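2-dehydro-3-deoxy-D-arabinonate dehydratase (Sulfolobus solfataricus, PDB 2Q1D) catalyses the dehydration of 2-dehydro-3-deoxy-D-arabinonate to 2,5-dioxopentanoate, a step in the pentose oxidation pathway leading from D-arabinonate to 2-oxoglutarate. Local coordinates at residues L141-L146 with S166-E171; G222-N227 with T256-G261; E235-L240 with T250-G255. All blocks are in the same frame, centred on the assembly; numbering follows the deposited sequence.

Interaction 1: L141-L146 with S166-E171. With MG (magnesium ion), chain B; DO4 (2,5-dioxopentanoic acid), chain C.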
ATOM      1  N   LEU A 141      -4.983 -25.849  31.554  1.00 46.05           N
ATOM      2  CA  LEU A 141      -5.549 -24.907  32.502  1.00 46.16           C
ATOM      3  C   LEU A 141      -5.444 -23.497  31.966  1.00 46.31           C
ATOM      4  O   LEU A 141      -4.471 -23.166  31.300  1.00 46.96           O
ATOM      5  CB  LEU A 141      -4.843 -24.984  33.860  1.00 46.02           C
ATOM      6  CG  LEU A 141      -5.007 -26.222  34.753  1.00 46.37           C
ATOM      7  CD1 LEU A 141      -4.393 -25.971  36.144  1.00 46.28           C
ATOM      8  CD2 LEU A 141      -6.467 -26.653  34.878  1.00 45.39           C
ATOM      9  N   PRO A 142      -6.461 -22.665  32.229  1.00 46.26           N
ATOM     10  CA  PRO A 142      -6.294 -21.258  31.950  1.00 46.03           C
ATOM     11  C   PRO A 142      -5.448 -20.638  33.047  1.00 45.76           C
ATOM     12  O   PRO A 142      -5.543 -21.070  34.197  1.00 46.04           O
ATOM     13  CB  PRO A 142      -7.725 -20.724  32.016  1.00 46.35           C
ATOM     14  CG  PRO A 142      -8.432 -21.640  32.937  1.00 46.10           C
ATOM     15  CD  PRO A 142      -7.802 -22.975  32.762  1.00 46.15           C
ATOM     16  N   GLU A 143      -4.618 -19.656  32.688  1.00 45.25           N
ATOM     17  CA  GLU A 143      -3.793 -18.929  33.651  1.00 44.57           C
ATOM     18  C   GLU A 143      -4.122 -17.426  33.615  1.00 44.22           C
ATOM     19  O   GLU A 143      -3.662 -16.700  32.731  1.00 44.25           O
ATOM     20  CB  GLU A 143      -2.299 -19.181  33.408  1.00 44.35           C
ATOM     21  CG  GLU A 143      -1.854 -20.660  33.331  1.00 44.52           C
ATOM     22  CD  GLU A 143      -0.330 -20.852  33.505  1.00 45.12           C
ATOM     23  OE1 GLU A 143       0.124 -22.005  33.649  1.00 44.82           O
ATOM     24  OE2 GLU A 143       0.429 -19.858  33.512  1.00 47.04           O
ATOM     25  N   PRO A 144      -4.942 -16.958  34.571  1.00 43.86           N
ATOM     26  CA  PRO A 144      -5.374 -15.558  34.669  1.00 43.70           C
ATOM     27  C   PRO A 144      -4.241 -14.661  35.131  1.00 43.67           C
ATOM     28  O   PRO A 144      -3.676 -14.888  36.210  1.00 44.24           O
ATOM     29  CB  PRO A 144      -6.443 -15.604  35.756  1.00 43.92           C
ATOM     30  CG  PRO A 144      -6.041 -16.773  36.615  1.00 43.69           C
ATOM     31  CD  PRO A 144      -5.515 -17.788  35.645  1.00 43.64           C
ATOM     32  N   GLU A 145      -3.906 -13.644  34.341  1.00 43.09           N
ATOM     33  CA  GLU A 145      -2.728 -12.832  34.631  1.00 42.20           C
ATOM     34  C   GLU A 145      -2.939 -11.384  34.282  1.00 41.85           C
ATOM     35  O   GLU A 145      -3.672 -11.077  33.350  1.00 41.72           O
ATOM     36  CB  GLU A 145      -1.543 -13.365  33.836  1.00 42.29           C
ATOM     37  CG  GLU A 145      -1.369 -14.867  33.953  1.00 42.41           C
ATOM     38  CD  GLU A 145      -0.091 -15.376  33.331  1.00 43.48           C
ATOM     39  OE1 GLU A 145       0.083 -16.621  33.291  1.00 43.05           O
ATOM     40  OE2 GLU A 145       0.743 -14.541  32.894  1.00 42.82           O
ATOM     41  N   LEU A 146      -2.294 -10.498  35.035  1.00 41.75           N
ATOM     42  CA  LEU A 146      -2.161  -9.088  34.648  1.00 41.62           C
ATOM     43  C   LEU A 146      -1.156  -8.990  33.505  1.00 42.18           C
ATOM     44  O   LEU A 146      -0.071  -9.593  33.556  1.00 42.59           O
ATOM     45  CB  LEU A 146      -1.669  -8.235  35.820  1.00 41.34           C
ATOM     46  CG  LEU A 146      -1.517  -6.731  35.577  1.00 41.14           C
ATOM     47  CD1 LEU A 146      -2.861  -6.090  35.297  1.00 41.00           C
ATOM     48  CD2 LEU A 146      -0.852  -6.047  36.752  1.00 40.88           C
ATOM     49  N   SER A 166      -2.472 -22.797  29.099  1.00 42.60           N
ATOM     50  CA  SER A 166      -1.298 -23.694  29.123  1.00 43.51           C
ATOM     51  C   SER A 166      -1.653 -25.175  29.281  1.00 43.98           C
ATOM     52  O   SER A 166      -2.423 -25.549  30.167  1.00 43.92           O
ATOM     53  CB  SER A 166      -0.328 -23.288  30.239  1.00 43.54           C
ATOM     54  OG  SER A 166      -0.431 -21.904  30.550  1.00 44.23           O
ATOM     55  N   ALA A 167      -1.067 -26.008  28.424  1.00 44.61           N
ATOM     56  CA  ALA A 167      -1.222 -27.455  28.489  1.00 45.07           C
ATOM     57  C   ALA A 167      -0.287 -27.999  29.563  1.00 45.97           C
ATOM     58  O   ALA A 167       0.759 -28.596  29.268  1.00 46.23           O
ATOM     59  CB  ALA A 167      -0.918 -28.081  27.154  1.00 44.70           C
ATOM     60  N   ARG A 168      -0.688 -27.787  30.814  1.00 46.60           N
ATOM     61  CA  ARG A 168       0.066 -28.181  31.991  1.00 47.17           C
ATOM     62  C   ARG A 168       0.562 -29.627  32.028  1.00 47.77           C
ATOM     63  O   ARG A 168       1.583 -29.915  32.654  1.00 47.75           O
ATOM     64  CB  ARG A 168      -0.783 -27.900  33.217  1.00 47.15           C
ATOM     65  CG  ARG A 168      -1.053 -26.427  33.426  1.00 48.60           C
ATOM     66  CD  ARG A 168       0.246 -25.664  33.737  1.00 50.90           C
ATOM     67  NE  ARG A 168       1.035 -26.359  34.751  1.00 52.04           N
ATOM     68  CZ  ARG A 168       0.798 -26.303  36.057  1.00 52.86           C
ATOM     69  NH1 ARG A 168      -0.205 -25.571  36.537  1.00 51.92           N
ATOM     70  NH2 ARG A 168       1.571 -26.987  36.886  1.00 53.29           N
ATOM     71  N   ASP A 169      -0.156 -30.536  31.376  1.00 48.64           N
ATOM     72  CA  ASP A 169       0.237 -31.945  31.395  1.00 49.49           C
ATOM     73  C   ASP A 169       1.465 -32.208  30.543  1.00 49.75           C
ATOM     74  O   ASP A 169       2.350 -32.967  30.939  1.00 50.07           O
ATOM     75  CB  ASP A 169      -0.927 -32.877  31.012  1.00 49.65           C
ATOM     76  CG  ASP A 169      -1.513 -32.585  29.634  1.00 50.78           C
ATOM     77  OD1 ASP A 169      -1.787 -31.391  29.309  1.00 50.33           O
ATOM     78  OD2 ASP A 169      -1.721 -33.577  28.890  1.00 51.34           O
ATOM     79  N   LEU A 170       1.526 -31.554  29.386  1.00 50.20           N
ATOM     80  CA  LEU A 170       2.677 -31.665  28.502  1.00 50.58           C
ATOM     81  C   LEU A 170       3.935 -31.054  29.134  1.00 51.01           C
ATOM     82  O   LEU A 170       5.060 -31.521  28.895  1.00 51.02           O
ATOM     83  CB  LEU A 170       2.374 -31.024  27.151  1.00 50.40           C
ATOM     84  CG  LEU A 170       1.275 -31.664  26.296  1.00 50.67           C
ATOM     85  CD1 LEU A 170       1.362 -31.138  24.871  1.00 51.09           C
ATOM     86  CD2 LEU A 170       1.350 -33.186  26.289  1.00 50.65           C
ATOM     87  N   GLU A 171       3.734 -30.025  29.953  1.00 51.18           N
ATOM     88  CA  GLU A 171       4.829 -29.367  30.645  1.00 51.81           C
ATOM     89  C   GLU A 171       5.385 -30.212  31.789  1.00 52.26           C
ATOM     90  O   GLU A 171       6.599 -30.358  31.926  1.00 52.60           O
ATOM     91  CB  GLU A 171       4.371 -28.007  31.168  1.00 51.85           C
ATOM     92  CG  GLU A 171       5.301 -27.364  32.172  1.00 52.42           C
ATOM     93  CD  GLU A 171       4.685 -26.141  32.821  1.00 54.26           C
ATOM     94  OE1 GLU A 171       3.591 -25.712  32.390  1.00 55.62           O
ATOM     95  OE2 GLU A 171       5.297 -25.599  33.764  1.00 54.30           O
TER
HETATM   96 MG    MG B 294       1.637 -18.021  32.782  1.00 34.22          MG
HETATM   97  O3  DO4 C 897       5.944 -23.211  33.578  1.00 58.65           O
HETATM   98  C5  DO4 C 897       6.326 -22.059  33.468  1.00 57.31           C
HETATM   99  C4  DO4 C 897       5.318 -20.973  33.181  1.00 55.28           C
HETATM  100  C3  DO4 C 897       4.884 -20.322  34.489  1.00 53.20           C
HETATM  101  C2  DO4 C 897       3.741 -19.382  34.197  1.00 52.05           C
HETATM  102  O5  DO4 C 897       3.306 -19.278  33.058  1.00 52.54           O
HETATM  103  C1  DO4 C 897       3.132 -18.580  35.255  1.00 51.34           C
HETATM  104  O1  DO4 C 897       3.565 -18.657  36.430  1.00 50.90           O
HETATM  105  O2  DO4 C 897       2.181 -17.825  34.932  1.00 49.94           O
HETATM  106  O   HOH W   1       2.588 -23.128  32.494  1.00 49.94           O
HETATM  107  O   HOH W   2       2.525 -16.274  32.202  1.00 36.83           O

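Interaction 2: G222-N227 with T256-G261. With DO4 (2,5-dioxopentanoic acid), chain C.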
ATOM      1  N   GLY A 222     -11.755 -19.036  42.094  1.00 55.18           N
ATOM      2  CA  GLY A 222     -10.571 -18.695  42.865  1.00 55.99           C
ATOM      3  C   GLY A 222     -10.164 -17.259  42.612  1.00 56.62           C
ATOM      4  O   GLY A 222     -10.485 -16.689  41.564  1.00 56.90           O
ATOM      5  N   SER A 223      -9.444 -16.676  43.562  1.00 57.16           N
ATOM      6  CA  SER A 223      -9.077 -15.275  43.483  1.00 58.14           C
ATOM      7  C   SER A 223      -7.724 -15.018  44.167  1.00 58.90           C
ATOM      8  O   SER A 223      -7.253 -15.852  44.941  1.00 59.26           O
ATOM      9  CB  SER A 223     -10.189 -14.446  44.119  1.00 58.06           C
ATOM     10  OG  SER A 223     -10.026 -13.069  43.864  1.00 59.13           O
ATOM     11  N   VAL A 224      -7.088 -13.886  43.858  1.00 59.62           N
ATOM     12  CA  VAL A 224      -5.855 -13.449  44.540  1.00 60.31           C
ATOM     13  C   VAL A 224      -5.517 -11.998  44.189  1.00 60.80           C
ATOM     14  O   VAL A 224      -5.915 -11.491  43.142  1.00 61.15           O
ATOM     15  CB  VAL A 224      -4.635 -14.393  44.265  1.00 60.14           C
ATOM     16  CG1 VAL A 224      -4.160 -14.276  42.822  1.00 61.30           C
ATOM     17  CG2 VAL A 224      -3.490 -14.105  45.231  1.00 59.96           C
ATOM     18  N   ASN A 225      -4.785 -11.335  45.071  1.00 61.43           N
ATOM     19  CA  ASN A 225      -4.430  -9.944  44.868  1.00 62.16           C
ATOM     20  C   ASN A 225      -2.959  -9.757  44.485  1.00 62.68           C
ATOM     21  O   ASN A 225      -2.076 -10.447  45.001  1.00 63.09           O
ATOM     22  CB  ASN A 225      -4.781  -9.134  46.114  1.00 62.06           C
ATOM     23  CG  ASN A 225      -4.813  -7.649  45.847  1.00 62.45           C
ATOM     24  OD1 ASN A 225      -3.765  -7.009  45.708  1.00 64.23           O
ATOM     25  ND2 ASN A 225      -6.016  -7.085  45.771  1.00 61.76           N
ATOM     26  N   THR A 226      -2.705  -8.812  43.587  1.00 63.18           N
ATOM     27  CA  THR A 226      -1.360  -8.588  43.045  1.00 63.84           C
ATOM     28  C   THR A 226      -0.320  -8.141  44.092  1.00 64.28           C
ATOM     29  O   THR A 226       0.892  -8.201  43.831  1.00 64.24           O
ATOM     30  CB  THR A 226      -1.370  -7.605  41.834  1.00 63.87           C
ATOM     31  OG1 THR A 226      -2.196  -6.472  42.133  1.00 63.96           O
ATOM     32  CG2 THR A 226      -1.892  -8.295  40.572  1.00 63.52           C
ATOM     33  N   ASN A 227      -0.785  -7.711  45.270  1.00 64.56           N
ATOM     34  CA  ASN A 227       0.131  -7.433  46.386  1.00 64.84           C
ATOM     35  C   ASN A 227       0.888  -8.680  46.827  1.00 64.89           C
ATOM     36  O   ASN A 227       1.782  -8.610  47.660  1.00 64.97           O
ATOM     37  CB  ASN A 227      -0.573  -6.765  47.584  1.00 64.83           C
ATOM     38  CG  ASN A 227      -1.821  -7.517  48.053  1.00 65.34           C
ATOM     39  OD1 ASN A 227      -1.854  -8.754  48.139  1.00 65.36           O
ATOM     40  ND2 ASN A 227      -2.856  -6.756  48.371  1.00 65.41           N
ATOM     41  N   THR A 256       0.837 -16.079  36.594  1.00 47.78           N
ATOM     42  CA  THR A 256      -0.416 -16.327  37.313  1.00 48.18           C
ATOM     43  C   THR A 256      -0.203 -16.781  38.745  1.00 48.55           C
ATOM     44  O   THR A 256       0.824 -17.387  39.059  1.00 48.79           O
ATOM     45  CB  THR A 256      -1.280 -17.398  36.614  1.00 48.23           C
ATOM     46  OG1 THR A 256      -2.606 -17.348  37.139  1.00 47.79           O
ATOM     47  CG2 THR A 256      -0.727 -18.792  36.846  1.00 48.15           C
ATOM     48  N   ALA A 257      -1.196 -16.501  39.591  1.00 48.71           N
ATOM     49  CA  ALA A 257      -1.241 -16.990  40.976  1.00 48.85           C
ATOM     50  C   ALA A 257      -2.440 -17.919  41.287  1.00 48.96           C
ATOM     51  O   ALA A 257      -2.630 -18.302  42.437  1.00 49.36           O
ATOM     52  CB  ALA A 257      -1.227 -15.817  41.947  1.00 48.52           C
ATOM     53  N   ILE A 258      -3.241 -18.273  40.279  1.00 48.83           N
ATOM     54  CA  ILE A 258      -4.422 -19.120  40.481  1.00 48.60           C
ATOM     55  C   ILE A 258      -4.322 -20.411  39.681  1.00 49.03           C
ATOM     56  O   ILE A 258      -4.350 -20.399  38.455  1.00 48.80           O
ATOM     57  CB  ILE A 258      -5.702 -18.364  40.134  1.00 48.30           C
ATOM     58  CG1 ILE A 258      -5.819 -17.123  41.026  1.00 48.04           C
ATOM     59  CG2 ILE A 258      -6.909 -19.266  40.316  1.00 48.38           C
ATOM     60  CD1 ILE A 258      -6.720 -16.035  40.518  1.00 47.25           C
ATOM     61  N   VAL A 259      -4.192 -21.530  40.380  1.00 49.95           N
ATOM     62  CA  VAL A 259      -3.895 -22.800  39.713  1.00 51.14           C
ATOM     63  C   VAL A 259      -4.832 -23.949  40.164  1.00 52.32           C
ATOM     64  O   VAL A 259      -4.581 -24.581  41.192  1.00 52.74           O
ATOM     65  CB  VAL A 259      -2.396 -23.204  39.923  1.00 50.97           C
ATOM     66  CG1 VAL A 259      -2.030 -24.430  39.103  1.00 50.34           C
ATOM     67  CG2 VAL A 259      -1.461 -22.050  39.578  1.00 50.45           C
ATOM     68  N   PRO A 260      -5.927 -24.208  39.412  1.00 53.15           N
ATOM     69  CA  PRO A 260      -6.784 -25.385  39.664  1.00 53.69           C
ATOM     70  C   PRO A 260      -6.024 -26.710  39.832  1.00 54.20           C
ATOM     71  O   PRO A 260      -4.868 -26.819  39.422  1.00 54.26           O
ATOM     72  CB  PRO A 260      -7.672 -25.447  38.415  1.00 53.66           C
ATOM     73  CG  PRO A 260      -7.754 -24.042  37.936  1.00 53.44           C
ATOM     74  CD  PRO A 260      -6.452 -23.368  38.314  1.00 53.22           C
ATOM     75  N   GLY A 261      -6.686 -27.701  40.426  1.00 54.82           N
ATOM     76  CA  GLY A 261      -6.112 -29.033  40.604  1.00 55.81           C
ATOM     77  C   GLY A 261      -6.074 -29.846  39.319  1.00 56.66           C
ATOM     78  O   GLY A 261      -6.512 -29.379  38.259  1.00 56.47           O
TER
HETATM   79  O3  DO4 C 897       5.944 -23.211  33.578  1.00 58.65           O
HETATM   80  C5  DO4 C 897       6.326 -22.059  33.468  1.00 57.31           C
HETATM   81  C4  DO4 C 897       5.318 -20.973  33.181  1.00 55.28           C
HETATM   82  C3  DO4 C 897       4.884 -20.322  34.489  1.00 53.20           C
HETATM   83  C2  DO4 C 897       3.741 -19.382  34.197  1.00 52.05           C
HETATM   84  O5  DO4 C 897       3.306 -19.278  33.058  1.00 52.54           O
HETATM   85  C1  DO4 C 897       3.132 -18.580  35.255  1.00 51.34           C
HETATM   86  O1  DO4 C 897       3.565 -18.657  36.430  1.00 50.90           O
HETATM   87  O2  DO4 C 897       2.181 -17.825  34.932  1.00 49.94           O

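Interaction 3: E235-L240 with T250-G255. With DO4 (2,5-dioxopentanoic acid), chain C.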
ATOM      1  N   GLU A 235      11.313  -5.413  36.619  1.00 58.82           N
ATOM      2  CA  GLU A 235      12.400  -6.385  36.553  1.00 58.03           C
ATOM      3  C   GLU A 235      12.140  -7.394  35.439  1.00 56.86           C
ATOM      4  O   GLU A 235      13.069  -7.816  34.743  1.00 56.51           O
ATOM      5  CB  GLU A 235      12.518  -7.093  37.907  1.00 58.21           C
ATOM      6  CG  GLU A 235      13.827  -7.840  38.195  1.00 58.59           C
ATOM      7  CD  GLU A 235      13.689  -8.805  39.387  1.00 59.41           C
ATOM      8  OE1 GLU A 235      12.986  -8.474  40.381  1.00 61.41           O
ATOM      9  OE2 GLU A 235      14.268  -9.913  39.324  1.00 61.34           O
ATOM     10  N   GLN A 236      10.867  -7.777  35.288  1.00 55.64           N
ATOM     11  CA  GLN A 236      10.428  -8.678  34.221  1.00 54.06           C
ATOM     12  C   GLN A 236      10.660  -8.010  32.871  1.00 53.04           C
ATOM     13  O   GLN A 236      11.171  -8.633  31.944  1.00 52.41           O
ATOM     14  CB  GLN A 236       8.938  -9.040  34.370  1.00 54.24           C
ATOM     15  CG  GLN A 236       8.470  -9.432  35.772  1.00 53.79           C
ATOM     16  CD  GLN A 236       7.101 -10.115  35.786  1.00 53.78           C
ATOM     17  OE1 GLN A 236       6.402 -10.164  34.778  1.00 54.32           O
ATOM     18  NE2 GLN A 236       6.723 -10.654  36.931  1.00 53.22           N
ATOM     19  N   ILE A 237      10.282  -6.736  32.780  1.00 52.06           N
ATOM     20  CA  ILE A 237      10.488  -5.942  31.571  1.00 51.50           C
ATOM     21  C   ILE A 237      11.968  -5.819  31.220  1.00 51.46           C
ATOM     22  O   ILE A 237      12.344  -5.967  30.051  1.00 51.80           O
ATOM     23  CB  ILE A 237       9.866  -4.533  31.695  1.00 51.36           C
ATOM     24  CG1 ILE A 237       8.346  -4.641  31.856  1.00 50.67           C
ATOM     25  CG2 ILE A 237      10.230  -3.681  30.479  1.00 51.02           C
ATOM     26  CD1 ILE A 237       7.625  -3.327  31.908  1.00 49.89           C
ATOM     27  N   GLN A 238      12.797  -5.560  32.235  1.00 51.02           N
ATOM     28  CA  GLN A 238      14.254  -5.414  32.080  1.00 50.42           C
ATOM     29  C   GLN A 238      14.921  -6.654  31.464  1.00 49.41           C
ATOM     30  O   GLN A 238      15.723  -6.539  30.539  1.00 49.38           O
ATOM     31  CB  GLN A 238      14.873  -5.083  33.438  1.00 50.88           C
ATOM     32  CG  GLN A 238      16.354  -4.660  33.447  1.00 52.44           C
ATOM     33  CD  GLN A 238      17.058  -5.043  34.760  1.00 53.50           C
ATOM     34  OE1 GLN A 238      17.985  -5.853  34.758  1.00 53.97           O
ATOM     35  NE2 GLN A 238      16.593  -4.490  35.881  1.00 53.66           N
ATOM     36  N   TYR A 239      14.572  -7.833  31.967  1.00 48.47           N
ATOM     37  CA  TYR A 239      15.083  -9.093  31.409  1.00 47.45           C
ATOM     38  C   TYR A 239      14.486  -9.447  30.049  1.00 46.47           C
ATOM     39  O   TYR A 239      15.145 -10.095  29.222  1.00 46.20           O
ATOM     40  CB  TYR A 239      14.906 -10.241  32.403  1.00 47.52           C
ATOM     41  CG  TYR A 239      15.981 -10.249  33.462  1.00 48.07           C
ATOM     42  CD1 TYR A 239      15.805  -9.568  34.680  1.00 47.55           C
ATOM     43  CD2 TYR A 239      17.201 -10.907  33.235  1.00 48.15           C
ATOM     44  CE1 TYR A 239      16.802  -9.564  35.652  1.00 47.35           C
ATOM     45  CE2 TYR A 239      18.212 -10.904  34.194  1.00 48.11           C
ATOM     46  CZ  TYR A 239      18.005 -10.232  35.399  1.00 48.56           C
ATOM     47  OH  TYR A 239      19.005 -10.238  36.346  1.00 48.88           O
ATOM     48  N   LEU A 240      13.243  -9.021  29.819  1.00 45.26           N
ATOM     49  CA  LEU A 240      12.614  -9.216  28.522  1.00 44.09           C
ATOM     50  C   LEU A 240      13.396  -8.486  27.441  1.00 43.92           C
ATOM     51  O   LEU A 240      13.764  -9.097  26.431  1.00 43.53           O
ATOM     52  CB  LEU A 240      11.157  -8.749  28.515  1.00 43.53           C
ATOM     53  CG  LEU A 240      10.496  -8.659  27.133  1.00 41.92           C
ATOM     54  CD1 LEU A 240      10.307 -10.034  26.491  1.00 39.97           C
ATOM     55  CD2 LEU A 240       9.196  -7.899  27.204  1.00 39.78           C
ATOM     56  N   THR A 250       3.970  -4.684  22.049  1.00 37.82           N
ATOM     57  CA  THR A 250       4.227  -5.974  22.648  1.00 37.61           C
ATOM     58  C   THR A 250       3.435  -6.129  23.960  1.00 38.02           C
ATOM     59  O   THR A 250       3.292  -5.168  24.740  1.00 38.17           O
ATOM     60  CB  THR A 250       5.754  -6.154  22.861  1.00 37.38           C
ATOM     61  OG1 THR A 250       6.364  -6.422  21.600  1.00 37.48           O
ATOM     62  CG2 THR A 250       6.087  -7.295  23.785  1.00 36.76           C
ATOM     63  N   ILE A 251       2.895  -7.332  24.179  1.00 38.01           N
ATOM     64  CA  ILE A 251       2.304  -7.663  25.460  1.00 37.70           C
ATOM     65  C   ILE A 251       3.213  -8.586  26.280  1.00 38.27           C
ATOM     66  O   ILE A 251       3.664  -9.638  25.799  1.00 38.16           O
ATOM     67  CB  ILE A 251       0.867  -8.237  25.319  1.00 37.64           C
ATOM     68  CG1 ILE A 251      -0.064  -7.179  24.711  1.00 37.25           C
ATOM     69  CG2 ILE A 251       0.317  -8.677  26.694  1.00 36.60           C
ATOM     70  CD1 ILE A 251      -1.434  -7.693  24.260  1.00 37.06           C
ATOM     71  N   LEU A 252       3.497  -8.150  27.508  1.00 38.64           N
ATOM     72  CA  LEU A 252       4.112  -9.000  28.522  1.00 39.19           C
ATOM     73  C   LEU A 252       3.078  -9.428  29.550  1.00 39.74           C
ATOM     74  O   LEU A 252       2.463  -8.582  30.216  1.00 39.91           O
ATOM     75  CB  LEU A 252       5.245  -8.271  29.249  1.00 39.05           C
ATOM     76  CG  LEU A 252       5.919  -9.096  30.353  1.00 38.83           C
ATOM     77  CD1 LEU A 252       6.644 -10.297  29.766  1.00 38.71           C
ATOM     78  CD2 LEU A 252       6.879  -8.265  31.168  1.00 38.65           C
ATOM     79  N   THR A 253       2.897 -10.735  29.689  1.00 40.29           N
ATOM     80  CA  THR A 253       1.971 -11.254  30.690  1.00 40.82           C
ATOM     81  C   THR A 253       2.750 -11.690  31.933  1.00 41.74           C
ATOM     82  O   THR A 253       3.655 -12.535  31.867  1.00 41.82           O
ATOM     83  CB  THR A 253       0.997 -12.352  30.128  1.00 40.39           C
ATOM     84  OG1 THR A 253       0.140 -12.820  31.175  1.00 41.16           O
ATOM     85  CG2 THR A 253       1.731 -13.527  29.547  1.00 39.12           C
ATOM     86  N   THR A 254       2.394 -11.100  33.067  1.00 42.77           N
ATOM     87  CA  THR A 254       3.251 -11.133  34.247  1.00 43.96           C
ATOM     88  C   THR A 254       3.210 -12.387  35.139  1.00 44.88           C
ATOM     89  O   THR A 254       3.733 -12.346  36.252  1.00 45.34           O
ATOM     90  CB  THR A 254       3.008  -9.894  35.124  1.00 43.95           C
ATOM     91  OG1 THR A 254       1.656  -9.907  35.593  1.00 43.91           O
ATOM     92  CG2 THR A 254       3.256  -8.624  34.325  1.00 43.60           C
ATOM     93  N   GLY A 255       2.623 -13.493  34.666  1.00 45.72           N
ATOM     94  CA  GLY A 255       2.538 -14.726  35.468  1.00 46.55           C
ATOM     95  C   GLY A 255       1.276 -14.842  36.337  1.00 47.33           C
ATOM     96  O   GLY A 255       0.711 -13.830  36.771  1.00 47.16           O
TER
HETATM   97  O3  DO4 C 897       5.944 -23.211  33.578  1.00 58.65           O
HETATM   98  C5  DO4 C 897       6.326 -22.059  33.468  1.00 57.31           C
HETATM   99  C4  DO4 C 897       5.318 -20.973  33.181  1.00 55.28           C
HETATM  100  C3  DO4 C 897       4.884 -20.322  34.489  1.00 53.20           C
HETATM  101  C2  DO4 C 897       3.741 -19.382  34.197  1.00 52.05           C
HETATM  102  O5  DO4 C 897       3.306 -19.278  33.058  1.00 52.54           O
HETATM  103  C1  DO4 C 897       3.132 -18.580  35.255  1.00 51.34           C
HETATM  104  O1  DO4 C 897       3.565 -18.657  36.430  1.00 50.90           O
HETATM  105  O2  DO4 C 897       2.181 -17.825  34.932  1.00 49.94           O

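Interaction 1: L141-L146 with S166-E171
Glu-143 and Ser-166 come together beside the magnesium ion, where OE1 of Glu-143 lies 3.1 Å from Ser-166 OG. The other carboxylate oxygen, OE2 of Glu-143, coordinates the metal at 2.3 Å, and OE1 of Glu-145 does so at 2.1 Å. The bound 2,5-dioxopentanoic acid chelates the ion through O5 and O2, and a water and Asp-164 supply further ligands. Beyond CG the Glu-143 chain runs extended (chi2 -163°), carrying its carboxylate out to the metal. A second water donates to OE1 of Glu-143 and OE1 of Glu-171. Arg-168 passes crosswise, its CD 3.7 Å from Glu-143 OE1; the opposite charges are near, but too far apart for a salt bridge, and no N-H points at the oxygen. Arg-168 NE instead makes a salt bridge to Glu-171 OE1 (3.5 Å).

One layer out, Leu-141 and Ser-166 form a single antiparallel bridge, Leu-141 N to Ser-166 O at 2.9 Å and Ser-166 N to Leu-141 O at 3.0 Å. The Ser-166 hydroxyl bonds to Asp-164 O and to the substrate-binding Lys-182. Acids from strand 144-150, the loop before it and the end of strand 156-164, gathered round one ligand-chelated divalent ion, mark the FAH-family active site.

Interaction 2: G222-N227 with T256-G261
Val-224 and Ile-258 owe their meeting to two side-chain rotations. In Val-224, a chi1 of 70° sets CG1 between the backbone N and the carbonyl carbon, and this is the methyl that does the touching. Ile-258 swings CG1 to the side of its own backbone N (chi1 -60°) and continues nearly extended, which carries CD1 out to the strand. The two side chains run antiparallel alongside one another, with Val-224 CG1 3.8 Å from Ile-258 CG1. CD1 of Ile-258 goes further along and rests 3.9 Å from the CA of Ser-223, close to the backbone of Gly-222. Ala-257 also presents its CB to the same Val-224 methyl, so that one branch of the valine serves two consecutive residues of the loop.

The side-chain contact is apolar, and the hydrogen bonds lie within each segment or go to outside partners. Asn-225 OD1 accepts from the backbone N of Asn-227 at 3.1 Å, in the carbonyl plane and on a lone pair: an Asx turn that closes the end of strand 217-225. In the loop, the OG1 of Thr-256 receives a weak bond from Ile-258 N and also bonds to Pro-144 O. Ile-258 also touches Leu-210, Phe-220 and Pro-144.

At the start of the loop, Thr-256 N donates to O2 of the bound 2,5-dioxopentanoic acid at 2.8 Å. The segment packed against strand 217-225, outermost in its sheet within this chain, thus begins in the substrate pocket, where a backbone amide donates to the carboxylate end of the ligand.

Interaction 3: E235-L240 with T250-G255
A helix laid across a strand of the core is the element here: helix 233-241 packs on strand 250-253, their short segments running at 127° to each other with axes 10.1 Å apart at closest approach. Leu-252 is the centre of the contact. Its CG lies opposite the backbone N (chi1 179°), which sends it out toward the helix, where both methyls find partners. CD2 reaches the CB of Gln-236 at 3.9 Å and the CG1 of Ile-237 at 4.0 Å, while CD1 faces CD2 of Leu-240 at 4.3 Å. The leucine is thereby held by three residues of one helical face, and Trp-77, Val-148 and Leu-150 also touch it from strands 76-80 and 144-150.

Nearer the active site a polar side chain joins in. Gln-236 extends beyond CG and crosses Thr-254 at about a right angle, its OE1 resting against carbon atoms, 3.3 Å from the CA of Thr-254. The amide is held by weak hydrogen bonds, OE1 with the Ser-79 hydroxyl and NE2 with Arg-231 O. The Thr-254 hydroxyl turns instead to Leu-146 O on the neighbouring strand. An alanine in place of Gln-236 would be likely to open a gap beside Thr-254 and leave Ser-79 and Arg-231 O without this amide partner.

Gly-255 has a positive phi that suits a residue without CB, and its CA lies 3.2 Å from O2 of the bound 2,5-dioxopentanoic acid. The chemistry divides the contact: apolar packing joins helix to strand, and a buried amide, tied mainly to outside partners, lies alongside the turn that leads to the ligand.

In the fold
Interaction 1 comes first in the chain, joining the approach to strand 144-150 to the start of helix 168-173 and closing a loop made mostly of the paired strands 144-150 and 156-164. Interaction 2 opens later, on strand 217-225, and closes only after strand 250-253. Interaction 3 is nested inside that loop, as a helix packed on the strand that follows it; segments 250-255 and 256-261 are consecutive, so the inner contact passes into the outer one. No two of them cross. Strand 144-150 pairs with 250-253, linking interactions 1 and 3, and Pro-144 O probably accepts a hydrogen bond from the Thr-256 hydroxyl, linking 1 and 2. Each has a residue at the bound 2,5-dioxopentanoic acid.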